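Local coordinates for protein 2,3-dihydroxybenzoate-AMP ligase (PDB 5KEI) that belongs to the ANL superfamily of AMP-binding enzymes, with a large AMP-binding region followed by a smaller C-terminal domain, at residues 183-186 / 187-190; 162-165 / 166-170; 132-135 / 136-139; 303-306 / 307-311. One frame throughout, in Å; residues are numbered along the deposited sequence.

Interaction 1. Residues 183-186 / 187-190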
ATOM      1  N   PHE A 183     -17.511  -9.170 -22.391  1.00 45.74           N
ATOM      2  CA  PHE A 183     -16.789  -9.867 -21.342  1.00 42.12           C
ATOM      3  C   PHE A 183     -17.710 -10.693 -20.472  1.00 39.08           C
ATOM      4  O   PHE A 183     -18.897 -10.815 -20.763  1.00 42.23           O
ATOM      5  CB  PHE A 183     -16.023  -8.875 -20.476  1.00 39.26           C
ATOM      6  CG  PHE A 183     -15.130  -7.971 -21.250  1.00 42.16           C
ATOM      7  CD1 PHE A 183     -13.962  -8.450 -21.812  1.00 41.13           C
ATOM      8  CD2 PHE A 183     -15.445  -6.630 -21.407  1.00 47.27           C
ATOM      9  CE1 PHE A 183     -13.122  -7.612 -22.518  1.00 41.03           C
ATOM     10  CE2 PHE A 183     -14.605  -5.781 -22.113  1.00 48.30           C
ATOM     11  CZ  PHE A 183     -13.443  -6.272 -22.670  1.00 42.74           C
ATOM     12  N   LEU A 184     -17.138 -11.257 -19.409  1.00 38.78           N
ATOM     13  CA  LEU A 184     -17.861 -12.080 -18.440  1.00 39.03           C
ATOM     14  C   LEU A 184     -18.620 -11.230 -17.424  1.00 39.84           C
ATOM     15  O   LEU A 184     -18.176 -10.139 -17.071  1.00 40.92           O
ATOM     16  CB  LEU A 184     -16.887 -12.998 -17.705  1.00 38.28           C
ATOM     17  CG  LEU A 184     -16.275 -14.170 -18.465  1.00 44.82           C
ATOM     18  CD1 LEU A 184     -14.872 -14.476 -17.938  1.00 43.11           C
ATOM     19  CD2 LEU A 184     -17.171 -15.382 -18.338  1.00 41.58           C
ATOM     20  N   SER A 185     -19.761 -11.732 -16.956  1.00 41.71           N
ATOM     21  CA  SER A 185     -20.531 -11.056 -15.912  1.00 40.10           C
ATOM     22  C   SER A 185     -20.098 -11.567 -14.551  1.00 40.24           C
ATOM     23  O   SER A 185     -20.122 -12.775 -14.318  1.00 41.20           O
ATOM     24  CB  SER A 185     -22.031 -11.281 -16.085  1.00 40.32           C
ATOM     25  OG  SER A 185     -22.780 -10.572 -15.107  1.00 40.47           O
ATOM     26  N   TRP A 186     -19.705 -10.654 -13.660  1.00 35.13           N
ATOM     27  CA  TRP A 186     -19.263 -11.044 -12.326  1.00 38.54           C
ATOM     28  C   TRP A 186     -20.390 -11.760 -11.588  1.00 39.40           C
ATOM     29  O   TRP A 186     -20.161 -12.757 -10.908  1.00 42.20           O
ATOM     30  CB  TRP A 186     -18.786  -9.828 -11.529  1.00 37.29           C
ATOM     31  CG  TRP A 186     -18.562 -10.123 -10.068  1.00 37.39           C
ATOM     32  CD1 TRP A 186     -19.424  -9.869  -9.036  1.00 34.85           C
ATOM     33  CD2 TRP A 186     -17.405 -10.739  -9.480  1.00 32.02           C
ATOM     34  NE1 TRP A 186     -18.869 -10.281  -7.845  1.00 34.90           N
ATOM     35  CE2 TRP A 186     -17.632 -10.816  -8.092  1.00 33.21           C
ATOM     36  CE3 TRP A 186     -16.204 -11.233  -9.994  1.00 31.49           C
ATOM     37  CZ2 TRP A 186     -16.704 -11.362  -7.221  1.00 32.96           C
ATOM     38  CZ3 TRP A 186     -15.290 -11.771  -9.132  1.00 31.16           C
ATOM     39  CH2 TRP A 186     -15.539 -11.834  -7.757  1.00 31.62           C
ATOM     40  N   ALA A 187     -21.609 -11.253 -11.754  1.00 40.36           N
ATOM     41  CA  ALA A 187     -22.792 -11.850 -11.148  1.00 45.24           C
ATOM     42  C   ALA A 187     -22.991 -13.272 -11.643  1.00 46.81           C
ATOM     43  O   ALA A 187     -23.194 -14.185 -10.844  1.00 50.19           O
ATOM     44  CB  ALA A 187     -24.033 -11.007 -11.446  1.00 44.08           C
ATOM     45  N   GLU A 188     -22.928 -13.455 -12.959  1.00 48.58           N
ATOM     46  CA  GLU A 188     -23.098 -14.776 -13.556  1.00 50.43           C
ATOM     47  C   GLU A 188     -22.069 -15.744 -13.002  1.00 47.57           C
ATOM     48  O   GLU A 188     -22.418 -16.821 -12.530  1.00 47.29           O
ATOM     49  CB  GLU A 188     -22.982 -14.718 -15.083  1.00 48.56           C
ATOM     50  CG  GLU A 188     -24.253 -14.314 -15.817  1.00 58.00           C
ATOM     51  CD  GLU A 188     -24.070 -14.310 -17.337  1.00 70.14           C
ATOM     52  OE1 GLU A 188     -23.114 -14.958 -17.830  1.00 64.31           O
ATOM     53  OE2 GLU A 188     -24.879 -13.653 -18.034  1.00 68.38           O
ATOM     54  N   VAL A 189     -20.802 -15.347 -13.051  1.00 44.21           N
ATOM     55  CA  VAL A 189     -19.720 -16.262 -12.720  1.00 46.45           C
ATOM     56  C   VAL A 189     -19.708 -16.642 -11.231  1.00 49.67           C
ATOM     57  O   VAL A 189     -19.461 -17.796 -10.888  1.00 51.74           O
ATOM     58  CB  VAL A 189     -18.347 -15.671 -13.111  1.00 46.13           C
ATOM     59  CG1 VAL A 189     -17.231 -16.659 -12.799  1.00 45.44           C
ATOM     60  CG2 VAL A 189     -18.332 -15.305 -14.587  1.00 43.77           C
ATOM     61  N   THR A 190     -19.991 -15.689 -10.350  1.00 48.20           N
ATOM     62  CA  THR A 190     -19.860 -15.946  -8.916  1.00 45.81           C
ATOM     63  C   THR A 190     -21.153 -16.453  -8.268  1.00 48.91           C
ATOM     64  O   THR A 190     -21.123 -17.277  -7.347  1.00 43.61           O
ATOM     65  CB  THR A 190     -19.384 -14.686  -8.184  1.00 40.08           C
ATOM     66  OG1 THR A 190     -20.323 -13.629  -8.393  1.00 42.58           O
ATOM     67  CG2 THR A 190     -18.044 -14.257  -8.726  1.00 36.60           C
TER

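Interaction 2. Residues 162-165 / 166-170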
ATOM      1  N   ARG A 162     -10.578  -3.479 -22.663  1.00 46.95           N
ATOM      2  CA  ARG A 162     -10.332  -3.798 -24.068  1.00 45.83           C
ATOM      3  C   ARG A 162      -8.907  -3.445 -24.475  1.00 44.12           C
ATOM      4  O   ARG A 162      -8.216  -4.256 -25.089  1.00 40.45           O
ATOM      5  CB  ARG A 162     -11.352  -3.092 -24.981  1.00 48.38           C
ATOM      6  CG  ARG A 162     -12.738  -3.755 -24.969  1.00 47.74           C
ATOM      7  CD  ARG A 162     -13.687  -3.215 -26.027  1.00 48.41           C
ATOM      8  NE  ARG A 162     -14.349  -1.988 -25.604  1.00 59.85           N
ATOM      9  CZ  ARG A 162     -15.591  -1.922 -25.126  1.00 58.23           C
ATOM     10  NH1 ARG A 162     -16.332  -3.018 -25.002  1.00 51.01           N
ATOM     11  NH2 ARG A 162     -16.094  -0.750 -24.769  1.00 63.34           N
ATOM     12  N   GLU A 163      -8.439  -2.261 -24.109  1.00 42.67           N
ATOM     13  CA  GLU A 163      -7.069  -1.906 -24.455  1.00 43.57           C
ATOM     14  C   GLU A 163      -6.057  -2.677 -23.597  1.00 46.88           C
ATOM     15  O   GLU A 163      -4.930  -2.914 -24.036  1.00 49.01           O
ATOM     16  CB  GLU A 163      -6.857  -0.395 -24.334  1.00 50.16           C
ATOM     17  CG  GLU A 163      -7.783   0.478 -25.227  1.00 53.69           C
ATOM     18  CD  GLU A 163      -7.939  -0.010 -26.686  1.00 64.33           C
ATOM     19  OE1 GLU A 163      -7.046  -0.709 -27.235  1.00 62.66           O
ATOM     20  OE2 GLU A 163      -8.984   0.327 -27.291  1.00 71.54           O
ATOM     21  N   LEU A 164      -6.468  -3.096 -22.394  1.00 45.47           N
ATOM     22  CA  LEU A 164      -5.593  -3.877 -21.507  1.00 43.90           C
ATOM     23  C   LEU A 164      -5.270  -5.282 -22.039  1.00 44.25           C
ATOM     24  O   LEU A 164      -4.109  -5.700 -22.053  1.00 42.95           O
ATOM     25  CB  LEU A 164      -6.213  -4.015 -20.114  1.00 39.84           C
ATOM     26  CG  LEU A 164      -5.249  -4.685 -19.134  1.00 40.31           C
ATOM     27  CD1 LEU A 164      -3.999  -3.828 -18.983  1.00 39.83           C
ATOM     28  CD2 LEU A 164      -5.887  -4.964 -17.776  1.00 41.18           C
ATOM     29  N   VAL A 165      -6.299  -6.019 -22.444  1.00 38.31           N
ATOM     30  CA  VAL A 165      -6.097  -7.366 -22.952  1.00 43.07           C
ATOM     31  C   VAL A 165      -5.379  -7.324 -24.303  1.00 46.46           C
ATOM     32  O   VAL A 165      -4.667  -8.270 -24.657  1.00 47.93           O
ATOM     33  CB  VAL A 165      -7.435  -8.148 -23.093  1.00 42.90           C
ATOM     34  CG1 VAL A 165      -7.171  -9.566 -23.571  1.00 55.52           C
ATOM     35  CG2 VAL A 165      -8.184  -8.201 -21.761  1.00 36.34           C
ATOM     36  N   ARG A 166      -5.551  -6.237 -25.054  1.00 41.69           N
ATOM     37  CA  ARG A 166      -4.869  -6.121 -26.342  1.00 43.35           C
ATOM     38  C   ARG A 166      -3.351  -6.114 -26.146  1.00 45.77           C
ATOM     39  O   ARG A 166      -2.620  -6.815 -26.848  1.00 52.85           O
ATOM     40  CB  ARG A 166      -5.299  -4.857 -27.094  1.00 46.27           C
ATOM     41  CG  ARG A 166      -4.721  -4.774 -28.502  1.00 45.32           C
ATOM     42  CD  ARG A 166      -4.338  -3.359 -28.887  1.00 46.48           C
ATOM     43  NE  ARG A 166      -3.341  -2.811 -27.965  1.00 55.31           N
ATOM     44  CZ  ARG A 166      -2.029  -3.029 -28.044  1.00 49.03           C
ATOM     45  NH1 ARG A 166      -1.526  -3.780 -29.019  1.00 44.93           N
ATOM     46  NH2 ARG A 166      -1.212  -2.481 -27.152  1.00 50.31           N
ATOM     47  N   SER A 167      -2.885  -5.329 -25.179  1.00 44.77           N
ATOM     48  CA  SER A 167      -1.457  -5.224 -24.894  1.00 46.63           C
ATOM     49  C   SER A 167      -0.958  -6.336 -23.963  1.00 46.32           C
ATOM     50  O   SER A 167       0.241  -6.597 -23.881  1.00 45.04           O
ATOM     51  CB  SER A 167      -1.143  -3.857 -24.281  1.00 43.72           C
ATOM     52  OG  SER A 167      -1.930  -3.643 -23.135  1.00 44.97           O
ATOM     53  N   HIS A 168      -1.877  -6.982 -23.255  1.00 47.49           N
ATOM     54  CA  HIS A 168      -1.501  -8.081 -22.376  1.00 45.69           C
ATOM     55  C   HIS A 168      -2.463  -9.247 -22.530  1.00 45.73           C
ATOM     56  O   HIS A 168      -3.424  -9.375 -21.771  1.00 39.76           O
ATOM     57  CB  HIS A 168      -1.432  -7.597 -20.934  1.00 39.69           C
ATOM     58  CG  HIS A 168      -0.413  -6.525 -20.727  1.00 44.08           C
ATOM     59  ND1 HIS A 168       0.907  -6.800 -20.437  1.00 51.74           N
ATOM     60  CD2 HIS A 168      -0.510  -5.177 -20.800  1.00 47.16           C
ATOM     61  CE1 HIS A 168       1.576  -5.666 -20.326  1.00 55.46           C
ATOM     62  NE2 HIS A 168       0.741  -4.666 -20.545  1.00 50.90           N
ATOM     63  N   PRO A 169      -2.197 -10.103 -23.532  1.00 48.57           N
ATOM     64  CA  PRO A 169      -3.061 -11.224 -23.915  1.00 43.10           C
ATOM     65  C   PRO A 169      -3.185 -12.243 -22.796  1.00 43.40           C
ATOM     66  O   PRO A 169      -4.207 -12.923 -22.715  1.00 44.22           O
ATOM     67  CB  PRO A 169      -2.345 -11.829 -25.129  1.00 42.12           C
ATOM     68  CG  PRO A 169      -1.437 -10.756 -25.610  1.00 47.95           C
ATOM     69  CD  PRO A 169      -1.005 -10.018 -24.392  1.00 42.15           C
ATOM     70  N   ASP A 170      -2.170 -12.327 -21.937  1.00 48.31           N
ATOM     71  CA  ASP A 170      -2.197 -13.228 -20.777  1.00 46.87           C
ATOM     72  C   ASP A 170      -3.378 -12.955 -19.848  1.00 44.18           C
ATOM     73  O   ASP A 170      -3.797 -13.831 -19.086  1.00 44.67           O
ATOM     74  CB  ASP A 170      -0.892 -13.126 -19.985  1.00 47.50           C
ATOM     75  CG  ASP A 170       0.295 -13.722 -20.730  1.00 56.42           C
ATOM     76  OD1 ASP A 170       0.082 -14.592 -21.609  1.00 52.96           O
ATOM     77  OD2 ASP A 170       1.443 -13.330 -20.423  1.00 59.65           O
TER

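Interaction 3. Residues 132-135 / 136-139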
ATOM      1  N   ALA A 132      -2.448   3.266 -18.005  1.00 33.63           N
ATOM      2  CA  ALA A 132      -1.008   3.174 -17.840  1.00 35.28           C
ATOM      3  C   ALA A 132      -0.640   2.338 -16.592  1.00 41.24           C
ATOM      4  O   ALA A 132       0.160   1.397 -16.684  1.00 37.39           O
ATOM      5  CB  ALA A 132      -0.402   4.566 -17.767  1.00 33.25           C
ATOM      6  N   GLU A 133      -1.247   2.666 -15.445  1.00 41.42           N
ATOM      7  CA  GLU A 133      -1.035   1.921 -14.191  1.00 36.66           C
ATOM      8  C   GLU A 133      -1.397   0.435 -14.309  1.00 36.10           C
ATOM      9  O   GLU A 133      -0.570  -0.444 -14.052  1.00 34.44           O
ATOM     10  CB  GLU A 133      -1.847   2.537 -13.050  1.00 32.59           C
ATOM     11  CG  GLU A 133      -1.382   3.909 -12.597  1.00 41.24           C
ATOM     12  CD  GLU A 133      -1.799   5.029 -13.537  1.00 43.16           C
ATOM     13  OE1 GLU A 133      -2.934   4.992 -14.070  1.00 40.96           O
ATOM     14  OE2 GLU A 133      -0.986   5.957 -13.736  1.00 49.09           O
ATOM     15  N   LEU A 134      -2.643   0.168 -14.685  1.00 32.33           N
ATOM     16  CA  LEU A 134      -3.144  -1.192 -14.790  1.00 33.35           C
ATOM     17  C   LEU A 134      -2.305  -2.031 -15.748  1.00 39.31           C
ATOM     18  O   LEU A 134      -2.041  -3.215 -15.487  1.00 39.43           O
ATOM     19  CB  LEU A 134      -4.614  -1.196 -15.225  1.00 35.16           C
ATOM     20  CG  LEU A 134      -5.673  -0.728 -14.206  1.00 43.86           C
ATOM     21  CD1 LEU A 134      -6.994  -1.481 -14.378  1.00 36.88           C
ATOM     22  CD2 LEU A 134      -5.195  -0.818 -12.751  1.00 35.91           C
ATOM     23  N   THR A 135      -1.874  -1.414 -16.845  1.00 38.61           N
ATOM     24  CA  THR A 135      -1.023  -2.089 -17.832  1.00 41.14           C
ATOM     25  C   THR A 135       0.296  -2.533 -17.214  1.00 38.84           C
ATOM     26  O   THR A 135       0.691  -3.689 -17.337  1.00 43.55           O
ATOM     27  CB  THR A 135      -0.761  -1.176 -19.042  1.00 38.14           C
ATOM     28  OG1 THR A 135      -1.885  -1.259 -19.919  1.00 41.53           O
ATOM     29  CG2 THR A 135       0.491  -1.583 -19.796  1.00 41.28           C
ATOM     30  N   HIS A 136       0.962  -1.610 -16.538  1.00 36.44           N
ATOM     31  CA  HIS A 136       2.194  -1.915 -15.823  1.00 35.49           C
ATOM     32  C   HIS A 136       1.963  -2.948 -14.710  1.00 36.35           C
ATOM     33  O   HIS A 136       2.783  -3.848 -14.533  1.00 36.84           O
ATOM     34  CB  HIS A 136       2.794  -0.625 -15.260  1.00 32.03           C
ATOM     35  CG  HIS A 136       4.005  -0.841 -14.406  1.00 39.59           C
ATOM     36  ND1 HIS A 136       5.238  -1.173 -14.934  1.00 46.03           N
ATOM     37  CD2 HIS A 136       4.178  -0.746 -13.073  1.00 41.94           C
ATOM     38  CE1 HIS A 136       6.112  -1.287 -13.954  1.00 42.26           C
ATOM     39  NE2 HIS A 136       5.500  -1.033 -12.811  1.00 47.41           N
ATOM     40  N   PHE A 137       0.852  -2.836 -13.974  1.00 33.52           N
ATOM     41  CA  PHE A 137       0.506  -3.854 -12.958  1.00 37.44           C
ATOM     42  C   PHE A 137       0.343  -5.258 -13.581  1.00 35.55           C
ATOM     43  O   PHE A 137       0.893  -6.227 -13.066  1.00 33.76           O
ATOM     44  CB  PHE A 137      -0.768  -3.474 -12.184  1.00 30.86           C
ATOM     45  CG  PHE A 137      -0.619  -2.231 -11.338  1.00 31.90           C
ATOM     46  CD1 PHE A 137       0.630  -1.807 -10.921  1.00 35.45           C
ATOM     47  CD2 PHE A 137      -1.724  -1.484 -10.976  1.00 32.32           C
ATOM     48  CE1 PHE A 137       0.776  -0.652 -10.157  1.00 37.31           C
ATOM     49  CE2 PHE A 137      -1.591  -0.333 -10.215  1.00 32.34           C
ATOM     50  CZ  PHE A 137      -0.332   0.083  -9.808  1.00 33.51           C
ATOM     51  N   ALA A 138      -0.390  -5.353 -14.690  1.00 38.61           N
ATOM     52  CA  ALA A 138      -0.565  -6.626 -15.410  1.00 39.76           C
ATOM     53  C   ALA A 138       0.768  -7.260 -15.784  1.00 38.43           C
ATOM     54  O   ALA A 138       0.977  -8.461 -15.581  1.00 36.87           O
ATOM     55  CB  ALA A 138      -1.407  -6.420 -16.671  1.00 42.81           C
ATOM     56  N   GLU A 139       1.658  -6.439 -16.340  1.00 39.26           N
ATOM     57  CA  GLU A 139       3.012  -6.857 -16.682  1.00 38.85           C
ATOM     58  C   GLU A 139       3.818  -7.334 -15.475  1.00 36.12           C
ATOM     59  O   GLU A 139       4.493  -8.359 -15.547  1.00 39.55           O
ATOM     60  CB  GLU A 139       3.755  -5.709 -17.373  1.00 43.16           C
ATOM     61  CG  GLU A 139       4.636  -6.144 -18.532  1.00 53.99           C
ATOM     62  CD  GLU A 139       4.674  -5.115 -19.659  1.00 69.75           C
ATOM     63  OE1 GLU A 139       4.641  -3.890 -19.378  1.00 64.33           O
ATOM     64  OE2 GLU A 139       4.731  -5.540 -20.836  1.00 78.60           O
TER

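Interaction 4. Residues 303-306 / 307-311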
ATOM      1  N   PRO A 303      -6.353  13.703   6.408  1.00 29.16           N
ATOM      2  CA  PRO A 303      -6.518  15.000   7.082  1.00 24.65           C
ATOM      3  C   PRO A 303      -7.412  16.023   6.360  1.00 33.06           C
ATOM      4  O   PRO A 303      -8.201  16.696   7.029  1.00 28.14           O
ATOM      5  CB  PRO A 303      -5.087  15.526   7.160  1.00 23.67           C
ATOM      6  CG  PRO A 303      -4.259  14.289   7.271  1.00 29.66           C
ATOM      7  CD  PRO A 303      -4.936  13.285   6.381  1.00 29.03           C
ATOM      8  N   ALA A 304      -7.287  16.154   5.039  1.00 31.44           N
ATOM      9  CA  ALA A 304      -8.161  17.059   4.285  1.00 32.29           C
ATOM     10  C   ALA A 304      -9.637  16.755   4.547  1.00 30.26           C
ATOM     11  O   ALA A 304     -10.438  17.663   4.717  1.00 31.94           O
ATOM     12  CB  ALA A 304      -7.862  16.977   2.762  1.00 27.49           C
ATOM     13  N   LEU A 305      -9.987  15.471   4.582  1.00 29.24           N
ATOM     14  CA  LEU A 305     -11.380  15.079   4.729  1.00 27.80           C
ATOM     15  C   LEU A 305     -11.846  15.159   6.175  1.00 32.87           C
ATOM     16  O   LEU A 305     -13.009  15.475   6.442  1.00 33.29           O
ATOM     17  CB  LEU A 305     -11.597  13.670   4.187  1.00 24.41           C
ATOM     18  CG  LEU A 305     -13.066  13.283   4.039  1.00 30.65           C
ATOM     19  CD1 LEU A 305     -13.851  14.371   3.326  1.00 33.57           C
ATOM     20  CD2 LEU A 305     -13.209  11.956   3.318  1.00 36.48           C
ATOM     21  N   ALA A 306     -10.945  14.867   7.109  1.00 29.13           N
ATOM     22  CA  ALA A 306     -11.267  14.998   8.522  1.00 30.03           C
ATOM     23  C   ALA A 306     -11.585  16.461   8.855  1.00 34.62           C
ATOM     24  O   ALA A 306     -12.530  16.752   9.596  1.00 32.83           O
ATOM     25  CB  ALA A 306     -10.124  14.483   9.383  1.00 28.65           C
ATOM     26  N   LYS A 307     -10.799  17.378   8.291  1.00 30.83           N
ATOM     27  CA  LYS A 307     -10.980  18.804   8.532  1.00 32.37           C
ATOM     28  C   LYS A 307     -12.297  19.296   7.931  1.00 34.92           C
ATOM     29  O   LYS A 307     -13.023  20.065   8.554  1.00 32.51           O
ATOM     30  CB  LYS A 307      -9.789  19.605   7.970  1.00 33.17           C
ATOM     31  CG  LYS A 307      -9.966  21.108   8.089  1.00 36.32           C
ATOM     32  CD  LYS A 307      -8.649  21.886   8.042  1.00 41.51           C
ATOM     33  CE  LYS A 307      -7.876  21.712   6.744  1.00 50.47           C
ATOM     34  NZ  LYS A 307      -6.594  22.520   6.733  1.00 48.92           N
ATOM     35  N   LEU A 308     -12.602  18.832   6.724  1.00 35.50           N
ATOM     36  CA  LEU A 308     -13.865  19.157   6.073  1.00 33.53           C
ATOM     37  C   LEU A 308     -15.071  18.701   6.910  1.00 37.04           C
ATOM     38  O   LEU A 308     -16.001  19.475   7.092  1.00 41.14           O
ATOM     39  CB  LEU A 308     -13.904  18.546   4.664  1.00 33.84           C
ATOM     40  CG  LEU A 308     -15.141  18.839   3.810  1.00 39.02           C
ATOM     41  CD1 LEU A 308     -15.219  20.305   3.456  1.00 38.93           C
ATOM     42  CD2 LEU A 308     -15.199  17.960   2.549  1.00 35.83           C
ATOM     43  N   TRP A 309     -15.053  17.471   7.439  1.00 36.41           N
ATOM     44  CA  TRP A 309     -16.150  16.981   8.292  1.00 34.06           C
ATOM     45  C   TRP A 309     -16.339  17.816   9.536  1.00 40.16           C
ATOM     46  O   TRP A 309     -17.461  18.031   9.975  1.00 45.88           O
ATOM     47  CB  TRP A 309     -15.922  15.547   8.772  1.00 35.72           C
ATOM     48  CG  TRP A 309     -16.122  14.462   7.780  1.00 36.16           C
ATOM     49  CD1 TRP A 309     -16.123  14.570   6.424  1.00 33.41           C
ATOM     50  CD2 TRP A 309     -16.336  13.078   8.077  1.00 31.62           C
ATOM     51  NE1 TRP A 309     -16.328  13.341   5.856  1.00 35.91           N
ATOM     52  CE2 TRP A 309     -16.460  12.406   6.849  1.00 32.36           C
ATOM     53  CE3 TRP A 309     -16.435  12.345   9.266  1.00 30.30           C
ATOM     54  CZ2 TRP A 309     -16.674  11.027   6.769  1.00 31.64           C
ATOM     55  CZ3 TRP A 309     -16.658  10.990   9.189  1.00 32.12           C
ATOM     56  CH2 TRP A 309     -16.777  10.339   7.945  1.00 30.58           C
ATOM     57  N   ALA A 310     -15.224  18.209  10.141  1.00 37.04           N
ATOM     58  CA  ALA A 310     -15.229  18.977  11.381  1.00 36.93           C
ATOM     59  C   ALA A 310     -15.922  20.332  11.191  1.00 41.98           C
ATOM     60  O   ALA A 310     -16.788  20.717  11.972  1.00 45.11           O
ATOM     61  CB  ALA A 310     -13.798  19.170  11.883  1.00 28.34           C
ATOM     62  N   GLN A 311     -15.553  21.046  10.134  1.00 40.95           N
ATOM     63  CA  GLN A 311     -16.171  22.330   9.865  1.00 43.01           C
ATOM     64  C   GLN A 311     -17.505  22.142   9.153  1.00 45.47           C
ATOM     65  O   GLN A 311     -18.011  23.057   8.516  1.00 48.12           O
ATOM     66  CB  GLN A 311     -15.225  23.221   9.050  1.00 44.98           C
ATOM     67  CG  GLN A 311     -14.915  22.722   7.668  1.00 45.55           C
ATOM     68  CD  GLN A 311     -13.787  23.489   7.007  1.00 44.83           C
ATOM     69  OE1 GLN A 311     -12.888  24.002   7.679  1.00 42.63           O
ATOM     70  NE2 GLN A 311     -13.830  23.571   5.679  1.00 46.31           N
TER

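Interaction 1. Residues 183-186 / 187-190
Trp186 and Thr190, one helical turn apart, meet through both a ring face and a carbonyl oxygen. The apolar half is a CH-pi contact: Thr190 CG2 lies 3.4 Å from the centroid of the six-membered ring of Trp186, only 6° off the ring normal, so that the methyl sits over the middle of that ring. The two side chains cross at about a right angle.

The polar half is a pair of hydrogen bonds to one acceptor. Thr190 OG1 donates to Trp186 O at 2.7 Å, and Thr190 N donates to the same oxygen at 3.0 Å; the two donors reach it from opposite faces of the carbonyl plane. With chi1 at 59°, OG1 stands between the backbone N and carbonyl carbon of Thr190 and points back to Trp186 O, while CG2 is directed to the indole. A single threonine thus accounts for two bonds to a carbonyl and also packs its methyl on the indole of the same residue.

Ser185 occupies the N-cap position, and its O accepts the first-turn bond from Val189 N at 2.9 Å. Beside this, Leu184 CD2 touches Val189 CG2 at 3.9 Å, and Ser185 CB rests 3.7 Å from Glu188 CB.

The strand-to-helix junction lies at the border of a mixed sheet, where the outermost strand 184-185 pairs with strand 173-177. Trp186 packs on Leu175 and Asp177 of that strand, and its NE1 is hydrogen-bonded to Glu107 of helix 107-117.

Interaction 2. Residues 162-165 / 166-170
Leu164 and His168 approach each other obliquely where helix 158-167 ends, with Leu164 CD1 4.2 Å from His168 CD2. The imidazole turns its edge to the carbonyl of Leu164, whose oxygen lies near the ring plane, 3.8 Å from His168 CD2. That same oxygen accepts a hydrogen bond from His168 N at 2.8 Å, with an N-H...O angle of 133°, at the residue where the chain leaves helical torsions. A chi1 of -61° sets the ring beside its own backbone N, and hence close to this carbonyl.

Arg162, one turn earlier, forms a salt bridge with Glu182. Glu163 and Arg166, by contrast, cross obliquely without one: their carboxylate and guanidinium planes are only 25° apart, yet Glu163 OE1 stays 4.3 Å from Arg166 NE. Between these pairs, Ser167 OG lies 3.2 Å from both Glu163 O and Leu164 O.

Two of the main-chain bonds, Arg166 N to Arg162 O and Ser167 N to Glu163 O, are weak, and the one proton of the Ser167 hydroxyl could add a bond to one carbonyl or the other. Any attraction between Glu163 and Arg166 would be a loose electrostatic one across the exposed surface, not a direct ion pair.

Interaction 3. Residues 132-135 / 136-139
Phe137 lays one face of its ring against the carbonyl oxygen of Glu133, four residues earlier in helix 131-141, an alpha-helix packed on the parallel part of a mixed sheet in the AMP-binding region. Glu133 O stands 3.2 Å above the ring plane, offset toward the rim, and also accepts the bond from Phe137 N at 2.8 Å. The side chain reaches this position with CG beside its own backbone N (chi1 -65°), which folds the ring back along the preceding turn. Farther round the ring, Phe137 CE2 comes 4.0 Å from Glu133 CB.

Leu134 has a similar first torsion, chi1 -72°, and crosses Phe137 obliquely. The bend of Glu133 at chi2 takes its carboxylate away from the aromatic ring, and OE1 is held instead by the backbone N of Arg130. His136 turns its CG the other way, anti to the backbone N; its NE2 makes a weak hydrogen bond to Pro220 O, and the side chain touches Ala219.

The ring of Phe137 is buried against Leu99 of strand 97-101, and His129 meets it edge-to-face. Leu134 packs on Gln101 of the same strand, so both apolar side chains join helix to sheet. Four successive i to i+4 backbone bonds, all close to straight, run through the segment. Within it the apolar side-chain contact is narrow: Leu134 CD2 comes 4.0 Å from Phe137 CD2.

Interaction 4. Residues 303-306 / 307-311
Leu305 reaches along the helix to the five-membered ring of Trp309, crossing it obliquely with CG and one methyl. CD1 is 3.8 Å from Trp309 CD1, while CG lies 3.7 Å from Trp309 NE1, so the leucine meets the nitrogen-bearing side of the indole. A chi1 of -168°, with CG set anti to the backbone N, sends this branch toward the following turn. The same methyl serves a second neighbour, since Leu305 CD1 lies 3.9 Å from Leu308 CD2. One leucine branch therefore touches both the i+3 and the i+4 side chain.

In Trp309 CG lies anti to the carbonyl carbon (chi1 -75°), beside the backbone N. Its CD1 comes within 3.2 Å of Leu305 O, the carbonyl that also accepts the regular helical bond from Trp309 N at 3.0 Å.

Helix 303-310 is the helix of a beta-alpha-beta crossover from strand 298-301 to strand 325-328, adjacent parallel strands of the larger mixed sheet, and Trp309 packs back on Thr299 and Leu301 of the first strand. Helix 284-294 contributes Ala287 and Ile291 to the surroundings of the indole, and NE1 donates to Pro282 O, giving the buried ring nitrogen a polar partner.

Another side of the helix meets helix 335-344, where Ala306 lies against Val341 and Ala310 against Leu340 and Ala344. Pro303 begins the helix and accepts a bond from Lys307 N through its O at 3.0 Å. At the other end Gln311, the first residue to leave helical torsions, still donates from its N to Lys307 O at 3.1 Å.

Interactions 1, 2 and 3 belong to one neighbourhood, the helices and edge strand of the seven-stranded sheet. Interactions 2 and 3 have centres about 10 Å apart and touch directly: His168 NE2 packs 3.2 Å from Thr135 CG2, and Leu164 CD1 lies 3.5 Å from Thr135 OG1, bringing helices 158-167 and 131-141 side by side. Interaction 2 also meets interaction 1, through Phe183 CZ and Arg162 CG at 3.5 Å, whereas interactions 1 and 3 stay about 12 Å apart at their nearest atoms. Interaction 4 is remote, about 21 Å from interaction 3 at nearest atoms, and packs with the nine-stranded sheet instead.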